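PDB 6VJR: vinylacetyl-CoA Delta-isomerase from Nitrosopumilus maritimus SCM1, which probably dehydrates 4-hydroxybutyryl-CoA and isomerises vinylacetyl-CoA, as an oxygen-tolerant enzyme using FAD and a [4Fe-4S] cluster. Local coordinates for residues Thr123-His126 / Lys127-Leu130; Ala307-Ile310 / Ala311-Gly315; Val418-Arg421 / Met422-Leu425. All blocks are in the same frame, centred on the assembly; numbering follows the deposited sequence.

Interaction 1. Residues Thr123-His126 / Lys127-Leu130; sequences TDYH and KRFL
Asp124 and Arg128 meet through their charged ends at the first turn of helix 125-139, one residue standing at the N-cap position and the other a turn further on. Their salt bridge is electrostatic only: OD1 of Asp124 lies 3.3 Å from NE of Arg128 but above one face of the guanidinium, where none of its N-H groups is aimed. Directed bonding between the two side chains passes through a water, which donates to Asp124 OD2 at 2.7 Å and accepts from Arg128 NH1 at 2.9 Å. The Arg128 chain runs extended from CG to NE, and its NH2, hydrogen-bonded to Val269 O, passes 3.6 Å from CE1 of Tyr125, with the guanidinium and phenol planes nearly perpendicular at 83°.

Backbone bonds begin the helix proper. Arg128 N donates to Asp124 O at 3.0 Å, followed by Phe129 N to Tyr125 O and Leu130 N to His126 O.

The apolar part is a CH-pi contact. With CG of His126 opposite the backbone N (chi1 -169°), its imidazole turns one face to Leu130, whose CG sits over it, 4.3 Å from the centroid, while CD1 of Leu130 reaches NE2 of His126 at 3.7 Å.

Asp118 of helix 101-121 accepts bonds from Thr123 OG1 and from the backbone N of Tyr125 and His126, tying the start of the turn to that helix. Thr114 binds His126 ND1, and Leu110 and Ile117 pack against Phe129 and Tyr125; strand 269-272 lies along Tyr125 and Arg128, with Phe270 edge-to-face to Phe129.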
loop_
_atom_site.group_PDB
_atom_site.type_symbol
_atom_site.label_atom_id
_atom_site.label_comp_id
_atom_site.label_asym_id
_atom_site.label_seq_id
_atom_site.Cartn_x
_atom_site.Cartn_y
_atom_site.Cartn_z
ATOM N N THR A 123 14.752 -8.382 -47.875
ATOM C CA THR A 123 14.169 -7.078 -48.178
ATOM C C THR A 123 15.181 -5.975 -47.860
ATOM O O THR A 123 16.305 -6.256 -47.463
ATOM C CB THR A 123 12.863 -6.963 -47.386
ATOM O OG1 THR A 123 13.125 -7.458 -46.076
ATOM C CG2 THR A 123 11.778 -7.871 -47.950
ATOM N N ASP A 124 14.813 -4.712 -48.092
ATOM C CA ASP A 124 15.726 -3.603 -47.838
ATOM C C ASP A 124 15.054 -2.525 -46.997
ATOM O O ASP A 124 15.338 -1.340 -47.147
ATOM C CB ASP A 124 16.258 -2.961 -49.100
ATOM C CG ASP A 124 15.177 -2.474 -50.043
ATOM O OD1 ASP A 124 14.012 -2.612 -49.676
ATOM O OD2 ASP A 124 15.506 -2.041 -51.164
ATOM N N TYR A 125 14.225 -2.962 -46.050
ATOM C CA TYR A 125 13.613 -2.063 -45.087
ATOM C C TYR A 125 14.648 -1.302 -44.262
ATOM O O TYR A 125 14.423 -0.137 -43.917
ATOM C CB TYR A 125 12.633 -2.800 -44.183
ATOM C CG TYR A 125 11.557 -3.562 -44.937
ATOM C CD1 TYR A 125 10.644 -2.906 -45.749
ATOM C CD2 TYR A 125 11.380 -4.927 -44.753
ATOM C CE1 TYR A 125 9.655 -3.592 -46.441
ATOM C CE2 TYR A 125 10.399 -5.622 -45.444
ATOM C CZ TYR A 125 9.508 -4.956 -46.270
ATOM O OH TYR A 125 8.565 -5.657 -46.972
ATOM N N HIS A 126 15.720 -1.973 -43.863
ATOM C CA HIS A 126 16.743 -1.333 -43.047
ATOM C C HIS A 126 17.423 -0.215 -43.843
ATOM O O HIS A 126 17.654 0.859 -43.286
ATOM C CB HIS A 126 17.729 -2.374 -42.504
ATOM C CG HIS A 126 18.627 -1.855 -41.473
ATOM N ND1 HIS A 126 18.142 -1.461 -40.247
ATOM C CD2 HIS A 126 19.955 -1.649 -41.444
ATOM C CE1 HIS A 126 19.157 -1.000 -39.495
ATOM N NE2 HIS A 126 20.278 -1.113 -40.216
ATOM N N LYS A 127 17.768 -0.462 -45.120
ATOM C CA LYS A 127 18.369 0.554 -45.991
ATOM C C LYS A 127 17.442 1.752 -46.157
ATOM O O LYS A 127 17.858 2.906 -45.973
ATOM C CB LYS A 127 18.741 -0.033 -47.366
ATOM C CG LYS A 127 19.853 -1.060 -47.342
ATOM C CD LYS A 127 20.227 -1.702 -48.679
ATOM C CE LYS A 127 20.727 -3.136 -48.565
ATOM N NZ LYS A 127 19.659 -4.096 -48.217
ATOM N N ARG A 128 16.151 1.462 -46.412
ATOM C CA ARG A 128 15.142 2.505 -46.479
ATOM C C ARG A 128 15.112 3.290 -45.170
ATOM O O ARG A 128 15.099 4.533 -45.176
ATOM C CB ARG A 128 13.780 1.883 -46.762
ATOM C CG ARG A 128 13.629 1.300 -48.151
ATOM C CD ARG A 128 12.276 0.629 -48.156
ATOM N NE ARG A 128 12.013 -0.019 -49.437
ATOM C CZ ARG A 128 10.946 -0.754 -49.711
ATOM N NH1 ARG A 128 10.797 -1.371 -50.884
ATOM N NH2 ARG A 128 10.023 -0.876 -48.828
ATOM N N PHE A 129 15.053 2.561 -44.039
ATOM C CA PHE A 129 14.981 3.214 -42.758
ATOM C C PHE A 129 16.197 4.107 -42.484
ATOM O O PHE A 129 16.037 5.231 -42.011
ATOM C CB PHE A 129 14.706 2.168 -41.674
ATOM C CG PHE A 129 14.588 2.845 -40.324
ATOM C CD1 PHE A 129 13.512 3.668 -40.020
ATOM C CD2 PHE A 129 15.581 2.704 -39.372
ATOM C CE1 PHE A 129 13.460 4.310 -38.801
ATOM C CE2 PHE A 129 15.481 3.308 -38.131
ATOM C CZ PHE A 129 14.443 4.125 -37.864
ATOM N N LEU A 130 17.401 3.645 -42.780
ATOM C CA LEU A 130 18.576 4.475 -42.560
ATOM C C LEU A 130 18.543 5.759 -43.397
ATOM O O LEU A 130 18.987 6.826 -42.925
ATOM C CB LEU A 130 19.859 3.682 -42.828
ATOM C CG LEU A 130 20.170 2.568 -41.830
ATOM C CD1 LEU A 130 21.407 1.827 -42.251
ATOM C CD2 LEU A 130 20.312 3.144 -40.408
HETATM O O HOH W 1 13.165 -1.713 -52.472
#

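Interaction 2. Residues Ala307-Ile310 / Ala311-Gly315; sequences AATI and ADYNG
Thr309 and Tyr313 meet in a CH-pi contact one turn apart at the C-terminal end of helix 295-314, which closes in a Schellman motif at Gly315. Four successive backbone N-H groups, those of Ala311 to Asn314, are satisfied by the carbonyls of Ala307 to Ile310; Tyr313 N reaches Thr309 O at 2.9 Å, and Asn314 N reaches Ile310 O at 2.8 Å. Gly315, with positive phi (93°), turns its N back to Asp312 O at 3.0 Å.

The side-chain polar atoms find partners beyond this turn. Thr309 OG1 bonds to Gly305 O one turn back, and Asp312 is held by two cations, OD1 by Arg413 and OD2 by Lys468 of the second subunit, a pairing that probably favours the ionised carboxylate. Tyr313 OH bonds to Asp480 of the second subunit. Asn314, in the FAD pocket, gives OD1 to Arg421, and its backbone bonds to the third subunit.

Thr309 turns its methyl to the ring because OG1 takes the place beside its own backbone N (chi1 -60°), which puts CG2 over one face of Tyr313, 3.8 Å from the centroid. Replacing Tyr313 by alanine removes the ring and is likely to leave the Thr309 methyl without its aromatic face and Asp480 of the second subunit without this hydrogen bond. On the adjoining side of the helix Ile310 crosses Asn314, its CD1 stopping 3.7 Å from the amide oxygen OD1 of Asn314.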
loop_
_atom_site.group_PDB
_atom_site.type_symbol
_atom_site.label_atom_id
_atom_site.label_comp_id
_atom_site.label_asym_id
_atom_site.label_seq_id
_atom_site.Cartn_x
_atom_site.Cartn_y
_atom_site.Cartn_z
ATOM N N ALA A 307 4.486 21.438 -3.650
ATOM C CA ALA A 307 3.972 21.096 -2.332
ATOM C C ALA A 307 4.819 21.805 -1.247
ATOM O O ALA A 307 4.311 22.349 -0.270
ATOM C CB ALA A 307 4.014 19.595 -2.195
ATOM N N ALA A 308 6.155 21.817 -1.399
ATOM C CA ALA A 308 7.038 22.456 -0.422
ATOM C C ALA A 308 6.785 23.958 -0.389
ATOM O O ALA A 308 6.847 24.586 0.675
ATOM C CB ALA A 308 8.490 22.147 -0.701
ATOM N N THR A 309 6.523 24.530 -1.577
ATOM C CA THR A 309 6.235 25.957 -1.648
ATOM C C THR A 309 4.945 26.304 -0.909
ATOM O O THR A 309 4.937 27.278 -0.160
ATOM C CB THR A 309 6.231 26.442 -3.082
ATOM O OG1 THR A 309 7.501 26.220 -3.696
ATOM C CG2 THR A 309 5.839 27.896 -3.181
ATOM N N ILE A 310 3.852 25.581 -1.182
ATOM C CA ILE A 310 2.599 25.913 -0.495
ATOM C C ILE A 310 2.732 25.732 1.026
ATOM O O ILE A 310 2.186 26.512 1.804
ATOM C CB ILE A 310 1.380 25.208 -1.121
ATOM C CG1 ILE A 310 0.072 25.729 -0.561
ATOM C CG2 ILE A 310 1.431 23.692 -0.939
ATOM C CD1 ILE A 310 -0.183 27.210 -0.734
ATOM N N ALA A 311 3.456 24.716 1.494
ATOM C CA ALA A 311 3.692 24.526 2.922
ATOM C C ALA A 311 4.376 25.754 3.526
ATOM O O ALA A 311 3.991 26.245 4.595
ATOM C CB ALA A 311 4.485 23.270 3.216
ATOM N N ASP A 312 5.382 26.282 2.815
ATOM C CA ASP A 312 6.082 27.497 3.198
ATOM C C ASP A 312 5.128 28.687 3.277
ATOM O O ASP A 312 5.046 29.356 4.319
ATOM C CB ASP A 312 7.201 27.691 2.191
ATOM C CG ASP A 312 7.971 28.982 2.262
ATOM O OD1 ASP A 312 7.599 29.800 3.082
ATOM O OD2 ASP A 312 8.930 29.152 1.458
ATOM N N TYR A 313 4.325 28.880 2.225
ATOM C CA TYR A 313 3.391 30.002 2.176
ATOM C C TYR A 313 2.324 29.904 3.274
ATOM O O TYR A 313 1.794 30.937 3.729
ATOM C CB TYR A 313 2.741 30.005 0.796
ATOM C CG TYR A 313 3.624 30.421 -0.374
ATOM C CD1 TYR A 313 4.859 31.049 -0.186
ATOM C CD2 TYR A 313 3.140 30.314 -1.674
ATOM C CE1 TYR A 313 5.597 31.467 -1.274
ATOM C CE2 TYR A 313 3.862 30.782 -2.752
ATOM C CZ TYR A 313 5.070 31.403 -2.545
ATOM O OH TYR A 313 5.779 31.818 -3.651
ATOM N N ASN A 314 1.949 28.655 3.626
ATOM C CA ASN A 314 0.966 28.415 4.660
ATOM C C ASN A 314 1.518 28.610 6.054
ATOM O O ASN A 314 0.728 28.596 6.995
ATOM C CB ASN A 314 0.293 27.049 4.568
ATOM C CG ASN A 314 -0.603 26.867 3.374
ATOM O OD1 ASN A 314 -1.088 27.837 2.788
ATOM N ND2 ASN A 314 -0.914 25.613 3.056
ATOM N N GLY A 315 2.830 28.670 6.222
ATOM C CA GLY A 315 3.412 28.878 7.526
ATOM C C GLY A 315 3.783 27.603 8.295
ATOM O O GLY A 315 4.160 27.732 9.459
#

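Interaction 3. Residues Val418-Arg421 / Met422-Leu425; sequences VENR and MRIL
OE2 of Glu419 is gripped by two nitrogens of Arg423, NE and NH2, each at 3.0 Å. The oxygen sits at the edge of the guanidinium, 7° out of its plane; NE meets its anti lone pair, while NH2 comes nearly in line with the C-O bond. Both bonds are bent, since one acceptor must serve two neighbouring N-H groups, and the carboxylate and guanidinium planes stand 31° apart. The side chains lie alongside each other: Glu419 sends CG opposite its backbone N (chi1 -174°) and stays extended, which carries its carboxylate to the level of the arginine head one turn on. A water donates to Asn420 OD1 at 2.7 Å and accepts a weak bond from Arg423 NE.

Along the backbone the helix makes regular i to i+4 bonds, with Met422 N 2.9 Å from Val418 O. Val418 CG1 also touches Met422 SD at 4.2 Å.

Helix 418-432 is packed on several sides. Helix 295-314 meets Asn420, Arg421, Ile424 and Leu425, while helix 394-397 sets Phe397 against Val418, Glu419 and Met422. Ala475 and Asn479 of the second subunit bond to Arg423 NH1 and Asn420 ND2, and Leu387 of helix 387-390 rests on Arg421 and Leu425.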
loop_
_atom_site.group_PDB
_atom_site.type_symbol
_atom_site.label_atom_id
_atom_site.label_comp_id
_atom_site.label_asym_id
_atom_site.label_seq_id
_atom_site.Cartn_x
_atom_site.Cartn_y
_atom_site.Cartn_z
ATOM N N VAL A 418 -0.205 37.169 -1.960
ATOM C CA VAL A 418 -1.357 36.307 -2.184
ATOM C C VAL A 418 -1.383 35.797 -3.624
ATOM O O VAL A 418 -1.711 34.641 -3.856
ATOM C CB VAL A 418 -2.679 36.982 -1.764
ATOM C CG1 VAL A 418 -3.908 36.227 -2.246
ATOM C CG2 VAL A 418 -2.717 37.141 -0.256
ATOM N N GLU A 419 -0.962 36.623 -4.596
ATOM C CA GLU A 419 -0.949 36.157 -5.959
ATOM C C GLU A 419 -0.020 34.934 -6.110
ATOM O O GLU A 419 -0.291 34.013 -6.875
ATOM C CB GLU A 419 -0.497 37.266 -6.896
ATOM C CG GLU A 419 -0.608 36.834 -8.346
ATOM C CD GLU A 419 -0.329 37.903 -9.383
ATOM O OE1 GLU A 419 -0.557 39.098 -9.100
ATOM O OE2 GLU A 419 0.179 37.530 -10.477
ATOM N N ASN A 420 1.119 34.941 -5.405
ATOM C CA ASN A 420 2.020 33.798 -5.478
ATOM C C ASN A 420 1.396 32.540 -4.862
ATOM O O ASN A 420 1.563 31.431 -5.400
ATOM C CB ASN A 420 3.369 34.081 -4.835
ATOM C CG ASN A 420 4.178 35.117 -5.576
ATOM O OD1 ASN A 420 3.999 35.344 -6.775
ATOM N ND2 ASN A 420 5.151 35.671 -4.885
ATOM N N ARG A 421 0.661 32.688 -3.734
ATOM C CA ARG A 421 -0.025 31.553 -3.148
ATOM C C ARG A 421 -1.079 30.994 -4.101
ATOM O O ARG A 421 -1.178 29.786 -4.269
ATOM C CB ARG A 421 -0.562 31.972 -1.798
ATOM C CG ARG A 421 -1.186 30.864 -0.980
ATOM C CD ARG A 421 -1.390 31.295 0.473
ATOM N NE ARG A 421 -1.995 30.227 1.276
ATOM C CZ ARG A 421 -3.271 30.115 1.663
ATOM N NH1 ARG A 421 -4.132 31.083 1.392
ATOM N NH2 ARG A 421 -3.671 28.985 2.236
ATOM N N MET A 422 -1.839 31.873 -4.740
ATOM C CA MET A 422 -2.782 31.452 -5.765
ATOM C C MET A 422 -2.092 30.708 -6.906
ATOM O O MET A 422 -2.575 29.668 -7.355
ATOM C CB MET A 422 -3.609 32.615 -6.308
ATOM C CG MET A 422 -4.440 33.244 -5.251
ATOM S SD MET A 422 -5.485 34.611 -5.789
ATOM C CE MET A 422 -5.955 33.925 -7.382
ATOM N N ARG A 423 -0.994 31.254 -7.412
ATOM C CA ARG A 423 -0.329 30.634 -8.540
ATOM C C ARG A 423 0.145 29.214 -8.203
ATOM O O ARG A 423 0.030 28.305 -9.018
ATOM C CB ARG A 423 0.868 31.491 -8.983
ATOM C CG ARG A 423 0.467 32.706 -9.791
ATOM C CD ARG A 423 1.649 33.640 -10.019
ATOM N NE ARG A 423 1.357 34.767 -10.891
ATOM C CZ ARG A 423 1.156 34.686 -12.190
ATOM N NH1 ARG A 423 1.451 33.588 -12.857
ATOM N NH2 ARG A 423 0.774 35.768 -12.844
ATOM N N ILE A 424 0.717 29.029 -7.005
ATOM C CA ILE A 424 1.264 27.719 -6.681
ATOM C C ILE A 424 0.111 26.715 -6.484
ATOM O O ILE A 424 0.204 25.568 -6.907
ATOM C CB ILE A 424 2.269 27.732 -5.516
ATOM C CG1 ILE A 424 3.194 26.520 -5.641
ATOM C CG2 ILE A 424 1.584 27.813 -4.158
ATOM C CD1 ILE A 424 4.235 26.678 -6.734
ATOM N N LEU A 425 -1.000 27.136 -5.881
ATOM C CA LEU A 425 -2.170 26.276 -5.766
ATOM C C LEU A 425 -2.701 25.839 -7.133
ATOM O O LEU A 425 -3.016 24.658 -7.336
ATOM C CB LEU A 425 -3.259 26.943 -4.927
ATOM C CG LEU A 425 -2.956 27.111 -3.432
ATOM C CD1 LEU A 425 -3.845 28.144 -2.820
ATOM C CD2 LEU A 425 -3.149 25.783 -2.731
HETATM O O HOH W 2 2.521 36.750 -8.505
#

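Along the chain the three turns come in the order 123-130, 307-315, 418-425. Interaction 1 belongs to the N-terminal part of the hydroxylase-like chain and stands on the other side of the chain's centre from the rest, its centre about 55 Å from that of interaction 2. Interactions 2 and 3 share the C-terminal part, centres about 10 Å apart, on helices 295-314 and 418-432 that pack directly: the hydrogen bond from Arg421 to Asn314 joins them, and Ile310 CD1 touches Arg421 CG. Both also touch the second subunit. This helix pair thus joins an FAD pocket to a subunit interface, whereas interaction 1 packs within its own chain.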